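Local coordinates for L-threonine dehydrogenase (Flavobacterium frigidimaris, PDB 2YY7), which probably oxidises L-threonine at its 3-position with NAD as coenzyme, as a member of the NAD(P)-dependent epimerase/dehydratase family, at residues A[23-37]-A[42-54]. Numbering follows the deposited sequence.
Sequences RKLYGTENVIASDIR and DVVNSGPFEVVNA. With NAD (nicotinamide-adenine-dinucleotide), chain E.
Ala33 and Phe49 meet on one face of a parallel strand pair, the small methyl making way for the ring: Ala33 CB lies 4.0 Å from Phe49 CD1. With CG anti to its backbone N (chi1 -180°), Phe49 lays this ring along strand 31-35, where Arg37 O reaches its edge, while Val44 CG2 packs over one ring face. Val43, from the short helix 42-45, also closes over Ala33. On the other sheet face, under helix 57-66, beta-branched Val52 presses CG1 tightly against Ser34 CB (3.5 Å), and Ile32 CD1 abuts the ring of Pro48 at CB. Between these layers the backbones alternate: Ala33 N donates to Pro48 O, Glu50 N to Ala33 O, Asp35 N to Glu50 O and Val52 N to Asp35 O.

Ending helix 13-26, extended Arg23 brings a flat, multidentate donor to backbone carbonyls. Its NE and NH2 both hold Val31 O (3.2 and 3.1 Å) in the guanidinium plane, NH1 bonds weakly to Val43 O, and Gly47, lacking a side chain, lays its CA against one guanidinium face.

At the far end Asp35 OD1 and OD2 accept from NAD O2B and O3B (2.7 Å each), and Arg37 NE and NH2 donate to the same hydroxyls. Asn53 OD1, also bonded by Leu55 N, accepts from adenine N6A, and Ala54 N donates to N1A (2.8 Å). An acidic residue ending the second strand and gripping the adenosine ribose is the hallmark of an NAD-binding Rossmann fold.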
loop_
_atom_site.group_PDB
_atom_site.type_symbol
_atom_site.label_atom_id
_atom_site.label_comp_id
_atom_site.label_asym_id
_atom_site.label_seq_id
_atom_site.Cartn_x
_atom_site.Cartn_y
_atom_site.Cartn_z
ATOM N N ARG A 23 14.396 11.352 27.532
ATOM C CA ARG A 23 15.578 11.560 28.363
ATOM C C ARG A 23 15.226 11.863 29.819
ATOM O O ARG A 23 15.987 11.524 30.727
ATOM C CB ARG A 23 16.452 12.676 27.772
ATOM C CG ARG A 23 17.255 12.203 26.561
ATOM C CD ARG A 23 18.039 13.308 25.883
ATOM N NE ARG A 23 18.952 12.752 24.887
ATOM C CZ ARG A 23 19.559 13.461 23.940
ATOM N NH1 ARG A 23 19.354 14.768 23.845
ATOM N NH2 ARG A 23 20.382 12.860 23.089
ATOM N N LYS A 24 14.073 12.491 30.041
ATOM C CA LYS A 24 13.625 12.803 31.394
ATOM C C LYS A 24 13.166 11.525 32.090
ATOM O O LYS A 24 13.373 11.349 33.291
ATOM C CB LYS A 24 12.463 13.799 31.360
ATOM C CG LYS A 24 12.852 15.198 30.910
ATOM C CD LYS A 24 11.643 16.120 30.770
ATOM C CE LYS A 24 10.906 16.322 32.090
ATOM N NZ LYS A 24 10.131 15.118 32.514
ATOM N N LEU A 25 12.551 10.633 31.319
ATOM C CA LEU A 25 12.035 9.376 31.841
ATOM C C LEU A 25 13.076 8.281 32.001
ATOM O O LEU A 25 13.053 7.551 32.989
ATOM C CB LEU A 25 10.918 8.841 30.938
ATOM C CG LEU A 25 9.610 9.618 30.780
ATOM C CD1 LEU A 25 8.715 8.882 29.790
ATOM C CD2 LEU A 25 8.913 9.759 32.129
ATOM N N TYR A 26 13.991 8.160 31.042
ATOM C CA TYR A 26 14.982 7.093 31.110
ATOM C C TYR A 26 16.438 7.495 31.263
ATOM O O TYR A 26 17.308 6.629 31.347
ATOM C CB TYR A 26 14.854 6.184 29.885
ATOM C CG TYR A 26 13.475 5.590 29.698
ATOM C CD1 TYR A 26 12.595 6.111 28.754
ATOM C CD2 TYR A 26 13.048 4.508 30.466
ATOM C CE1 TYR A 26 11.324 5.573 28.576
ATOM C CE2 TYR A 26 11.773 3.961 30.296
ATOM C CZ TYR A 26 10.920 4.499 29.349
ATOM O OH TYR A 26 9.661 3.970 29.167
ATOM N N GLY A 27 16.717 8.791 31.301
ATOM C CA GLY A 27 18.096 9.221 31.448
ATOM C C GLY A 27 18.658 9.805 30.167
ATOM O O GLY A 27 18.434 9.278 29.080
ATOM N N THR A 28 19.399 10.897 30.308
ATOM C CA THR A 28 19.997 11.602 29.178
ATOM C C THR A 28 20.810 10.741 28.219
ATOM O O THR A 28 20.600 10.790 27.005
ATOM C CB THR A 28 20.891 12.752 29.679
ATOM O OG1 THR A 28 20.092 13.665 30.442
ATOM C CG2 THR A 28 21.534 13.491 28.506
ATOM N N GLU A 29 21.737 9.956 28.764
ATOM C CA GLU A 29 22.591 9.106 27.945
ATOM C C GLU A 29 21.979 7.783 27.489
ATOM O O GLU A 29 22.629 7.022 26.774
ATOM C CB GLU A 29 23.913 8.836 28.670
ATOM C CG GLU A 29 24.777 10.078 28.877
ATOM C CD GLU A 29 24.173 11.050 29.870
ATOM O OE1 GLU A 29 23.503 10.588 30.818
ATOM O OE2 GLU A 29 24.382 12.272 29.712
ATOM N N ASN A 30 20.745 7.499 27.900
ATOM C CA ASN A 30 20.084 6.269 27.473
ATOM C C ASN A 30 19.331 6.520 26.169
ATOM O O ASN A 30 18.846 5.587 25.529
ATOM C CB ASN A 30 19.098 5.776 28.531
ATOM C CG ASN A 30 19.780 5.055 29.668
ATOM O OD1 ASN A 30 20.353 5.675 30.560
ATOM N ND2 ASN A 30 19.732 3.733 29.636
ATOM N N VAL A 31 19.236 7.791 25.790
ATOM C CA VAL A 31 18.542 8.183 24.570
ATOM C C VAL A 31 19.525 8.837 23.602
ATOM O O VAL A 31 20.066 9.907 23.876
ATOM C CB VAL A 31 17.403 9.178 24.875
ATOM C CG1 VAL A 31 16.613 9.466 23.612
ATOM C CG2 VAL A 31 16.497 8.621 25.970
ATOM N N ILE A 32 19.757 8.178 22.471
ATOM C CA ILE A 32 20.675 8.685 21.461
ATOM C C ILE A 32 19.878 9.376 20.360
ATOM O O ILE A 32 18.989 8.772 19.762
ATOM C CB ILE A 32 21.491 7.536 20.814
ATOM C CG1 ILE A 32 22.095 6.629 21.893
ATOM C CG2 ILE A 32 22.578 8.115 19.914
ATOM C CD1 ILE A 32 23.063 7.313 22.832
ATOM N N ALA A 33 20.190 10.642 20.100
ATOM C CA ALA A 33 19.506 11.400 19.058
ATOM C C ALA A 33 20.328 11.319 17.778
ATOM O O ALA A 33 21.549 11.457 17.814
ATOM C CB ALA A 33 19.341 12.860 19.484
ATOM N N SER A 34 19.663 11.082 16.651
ATOM C CA SER A 34 20.355 10.989 15.369
ATOM C C SER A 34 19.517 11.665 14.296
ATOM O O SER A 34 18.289 11.662 14.353
ATOM C CB SER A 34 20.617 9.526 14.985
ATOM O OG SER A 34 19.412 8.815 14.764
ATOM N N ASP A 35 20.196 12.246 13.316
ATOM C CA ASP A 35 19.527 12.954 12.237
ATOM C C ASP A 35 20.553 13.189 11.134
ATOM O O ASP A 35 21.760 13.094 11.375
ATOM C CB ASP A 35 18.997 14.284 12.774
ATOM C CG ASP A 35 17.908 14.870 11.905
ATOM O OD1 ASP A 35 18.228 15.380 10.809
ATOM O OD2 ASP A 35 16.729 14.807 12.320
ATOM N N ILE A 36 20.090 13.480 9.923
ATOM C CA ILE A 36 21.025 13.720 8.836
ATOM C C ILE A 36 21.522 15.159 8.919
ATOM O O ILE A 36 22.578 15.496 8.387
ATOM C CB ILE A 36 20.381 13.435 7.449
ATOM C CG1 ILE A 36 21.469 13.453 6.370
ATOM C CG2 ILE A 36 19.305 14.465 7.140
ATOM C CD1 ILE A 36 21.081 12.754 5.091
ATOM N N ARG A 37 20.754 15.998 9.606
ATOM C CA ARG A 37 21.111 17.401 9.808
ATOM C C ARG A 37 21.647 17.553 11.225
ATOM O O ARG A 37 21.056 17.039 12.174
ATOM C CB ARG A 37 19.888 18.306 9.654
ATOM C CG ARG A 37 19.288 18.359 8.264
ATOM C CD ARG A 37 18.100 19.302 8.267
ATOM N NE ARG A 37 17.096 18.881 9.241
ATOM C CZ ARG A 37 16.139 19.669 9.720
ATOM N NH1 ARG A 37 16.053 20.931 9.317
ATOM N NH2 ARG A 37 15.267 19.195 10.603
ATOM N N ASP A 42 18.843 22.670 20.511
ATOM C CA ASP A 42 18.855 22.247 21.903
ATOM C C ASP A 42 18.971 20.731 22.034
ATOM O O ASP A 42 19.626 20.232 22.946
ATOM C CB ASP A 42 17.581 22.712 22.616
ATOM C CG ASP A 42 17.439 24.224 22.642
ATOM O OD1 ASP A 42 17.238 24.827 21.565
ATOM O OD2 ASP A 42 17.532 24.809 23.743
ATOM N N VAL A 43 18.331 20.000 21.125
ATOM C CA VAL A 43 18.361 18.542 21.177
ATOM C C VAL A 43 19.750 17.976 20.899
ATOM O O VAL A 43 20.154 16.995 21.517
ATOM C CB VAL A 43 17.334 17.917 20.187
ATOM C CG1 VAL A 43 17.668 18.302 18.759
ATOM C CG2 VAL A 43 17.315 16.404 20.345
ATOM N N VAL A 44 20.484 18.598 19.982
ATOM C CA VAL A 44 21.828 18.133 19.651
ATOM C C VAL A 44 22.817 18.299 20.808
ATOM O O VAL A 44 23.611 17.399 21.083
ATOM C CB VAL A 44 22.390 18.874 18.411
ATOM C CG1 VAL A 44 23.814 18.421 18.136
ATOM C CG2 VAL A 44 21.515 18.598 17.197
ATOM N N ASN A 45 22.764 19.442 21.489
ATOM C CA ASN A 45 23.680 19.709 22.597
ATOM C C ASN A 45 23.249 19.145 23.951
ATOM O O ASN A 45 24.069 19.031 24.860
ATOM C CB ASN A 45 23.910 21.217 22.751
ATOM C CG ASN A 45 24.488 21.854 21.502
ATOM O OD1 ASN A 45 25.432 21.339 20.908
ATOM N ND2 ASN A 45 23.926 22.989 21.105
ATOM N N SER A 46 21.977 18.788 24.095
ATOM C CA SER A 46 21.498 18.271 25.373
ATOM C C SER A 46 21.600 16.755 25.530
ATOM O O SER A 46 20.777 16.142 26.214
ATOM C CB SER A 46 20.051 18.718 25.611
ATOM O OG SER A 46 19.184 18.200 24.618
ATOM N N GLY A 47 22.609 16.152 24.909
ATOM C CA GLY A 47 22.774 14.712 25.021
ATOM C C GLY A 47 23.507 14.076 23.853
ATOM O O GLY A 47 23.889 14.768 22.909
ATOM N N PRO A 48 23.718 12.751 23.889
ATOM C CA PRO A 48 24.414 12.034 22.816
ATOM C C PRO A 48 23.734 12.229 21.463
ATOM O O PRO A 48 22.550 11.928 21.306
ATOM C CB PRO A 48 24.356 10.582 23.278
ATOM C CG PRO A 48 24.357 10.703 24.771
ATOM C CD PRO A 48 23.375 11.832 24.987
ATOM N N PHE A 49 24.487 12.733 20.491
ATOM C CA PHE A 49 23.956 12.959 19.149
ATOM C C PHE A 49 24.836 12.285 18.101
ATOM O O PHE A 49 26.067 12.304 18.200
ATOM C CB PHE A 49 23.877 14.457 18.840
ATOM C CG PHE A 49 23.328 14.761 17.473
ATOM C CD1 PHE A 49 21.955 14.825 17.261
ATOM C CD2 PHE A 49 24.183 14.932 16.389
ATOM C CE1 PHE A 49 21.438 15.058 15.982
ATOM C CE2 PHE A 49 23.679 15.162 15.105
ATOM C CZ PHE A 49 22.305 15.225 14.903
ATOM N N GLU A 50 24.199 11.704 17.091
ATOM C CA GLU A 50 24.911 11.027 16.015
ATOM C C GLU A 50 24.332 11.404 14.657
ATOM O O GLU A 50 23.114 11.357 14.456
ATOM C CB GLU A 50 24.798 9.506 16.174
ATOM C CG GLU A 50 25.458 8.946 17.418
ATOM C CD GLU A 50 26.940 8.694 17.227
ATOM O OE1 GLU A 50 27.533 9.282 16.297
ATOM O OE2 GLU A 50 27.511 7.910 18.013
ATOM N N VAL A 51 25.200 11.775 13.725
ATOM C CA VAL A 51 24.741 12.098 12.382
ATOM C C VAL A 51 24.464 10.751 11.726
ATOM O O VAL A 51 25.236 9.809 11.891
ATOM C CB VAL A 51 25.827 12.825 11.556
ATOM C CG1 VAL A 51 25.364 12.980 10.111
ATOM C CG2 VAL A 51 26.124 14.188 12.168
ATOM N N VAL A 52 23.360 10.646 10.996
ATOM C CA VAL A 52 23.043 9.392 10.330
ATOM C C VAL A 52 22.117 9.622 9.153
ATOM O O VAL A 52 21.334 10.568 9.143
ATOM C CB VAL A 52 22.359 8.380 11.295
ATOM C CG1 VAL A 52 20.927 8.817 11.599
ATOM C CG2 VAL A 52 22.363 6.988 10.676
ATOM N N ASN A 53 22.238 8.770 8.145
ATOM C CA ASN A 53 21.356 8.851 6.991
ATOM C C ASN A 53 20.536 7.572 7.073
ATOM O O ASN A 53 21.054 6.485 6.826
ATOM C CB ASN A 53 22.138 8.873 5.677
ATOM C CG ASN A 53 21.230 9.085 4.480
ATOM O OD1 ASN A 53 20.072 8.675 4.496
ATOM N ND2 ASN A 53 21.751 9.721 3.435
ATOM N N ALA A 54 19.265 7.707 7.439
ATOM C CA ALA A 54 18.366 6.561 7.587
ATOM C C ALA A 54 18.211 5.733 6.313
ATOM O O ALA A 54 17.687 4.619 6.347
ATOM C CB ALA A 54 16.995 7.041 8.066
HETATM P PA NAD E . 10.028 16.683 10.455
HETATM O O1A NAD E . 9.808 17.887 11.304
HETATM O O2A NAD E . 10.052 16.930 8.989
HETATM O O5B NAD E . 11.282 15.859 10.958
HETATM C C5B NAD E . 11.914 14.916 10.141
HETATM C C4B NAD E . 13.356 14.778 10.565
HETATM O O4B NAD E . 13.915 13.680 9.841
HETATM C C3B NAD E . 14.179 16.048 10.242
HETATM O O3B NAD E . 14.891 16.524 11.397
HETATM C C2B NAD E . 15.078 15.591 9.087
HETATM O O2B NAD E . 16.329 16.257 9.075
HETATM C C1B NAD E . 15.198 14.085 9.368
HETATM N N9A NAD E . 15.636 13.319 8.192
HETATM C C8A NAD E . 15.190 13.489 6.882
HETATM N N7A NAD E . 15.848 12.617 6.104
HETATM C C5A NAD E . 16.670 11.900 6.903
HETATM C C6A NAD E . 17.589 10.905 6.613
HETATM N N6A NAD E . 17.825 10.554 5.367
HETATM N N1A NAD E . 18.329 10.362 7.631
HETATM C C2A NAD E . 18.167 10.790 8.940
HETATM N N3A NAD E . 17.277 11.802 9.246
HETATM C C4A NAD E . 16.550 12.342 8.214
HETATM O O3 NAD E . 8.812 15.658 10.672
HETATM P PN NAD E . 7.934 15.370 12.007
HETATM O O1N NAD E . 8.783 15.295 13.242
HETATM O O2N NAD E . 6.739 16.251 11.901
HETATM O O5D NAD E . 7.400 13.869 11.693
HETATM C C5D NAD E . 8.108 12.720 12.179
HETATM C C4D NAD E . 7.303 11.446 11.801
HETATM O O4D NAD E . 5.964 11.572 12.246
HETATM C C3D NAD E . 7.195 11.214 10.291
HETATM O O3D NAD E . 7.177 9.810 10.049
HETATM C C2D NAD E . 5.827 11.751 9.946
HETATM O O2D NAD E . 5.411 11.177 8.729
HETATM C C1D NAD E . 5.010 11.368 11.180
HETATM N N1N NAD E . 3.812 12.231 11.287
HETATM C C2N NAD E . 3.954 13.568 11.599
HETATM C C3N NAD E . 2.822 14.371 11.696
HETATM C C7N NAD E . 2.935 15.801 12.150
HETATM O O7N NAD E . 1.751 16.521 12.134
HETATM N N7N NAD E . 4.108 16.360 12.496
HETATM C C4N NAD E . 1.546 13.829 11.455
HETATM C C5N NAD E . 1.416 12.468 11.166
HETATM C C6N NAD E . 2.545 11.679 11.062
HETATM O O HOH W 1 16.812 16.391 24.571
HETATM O O HOH W 2 19.198 16.225 28.704
#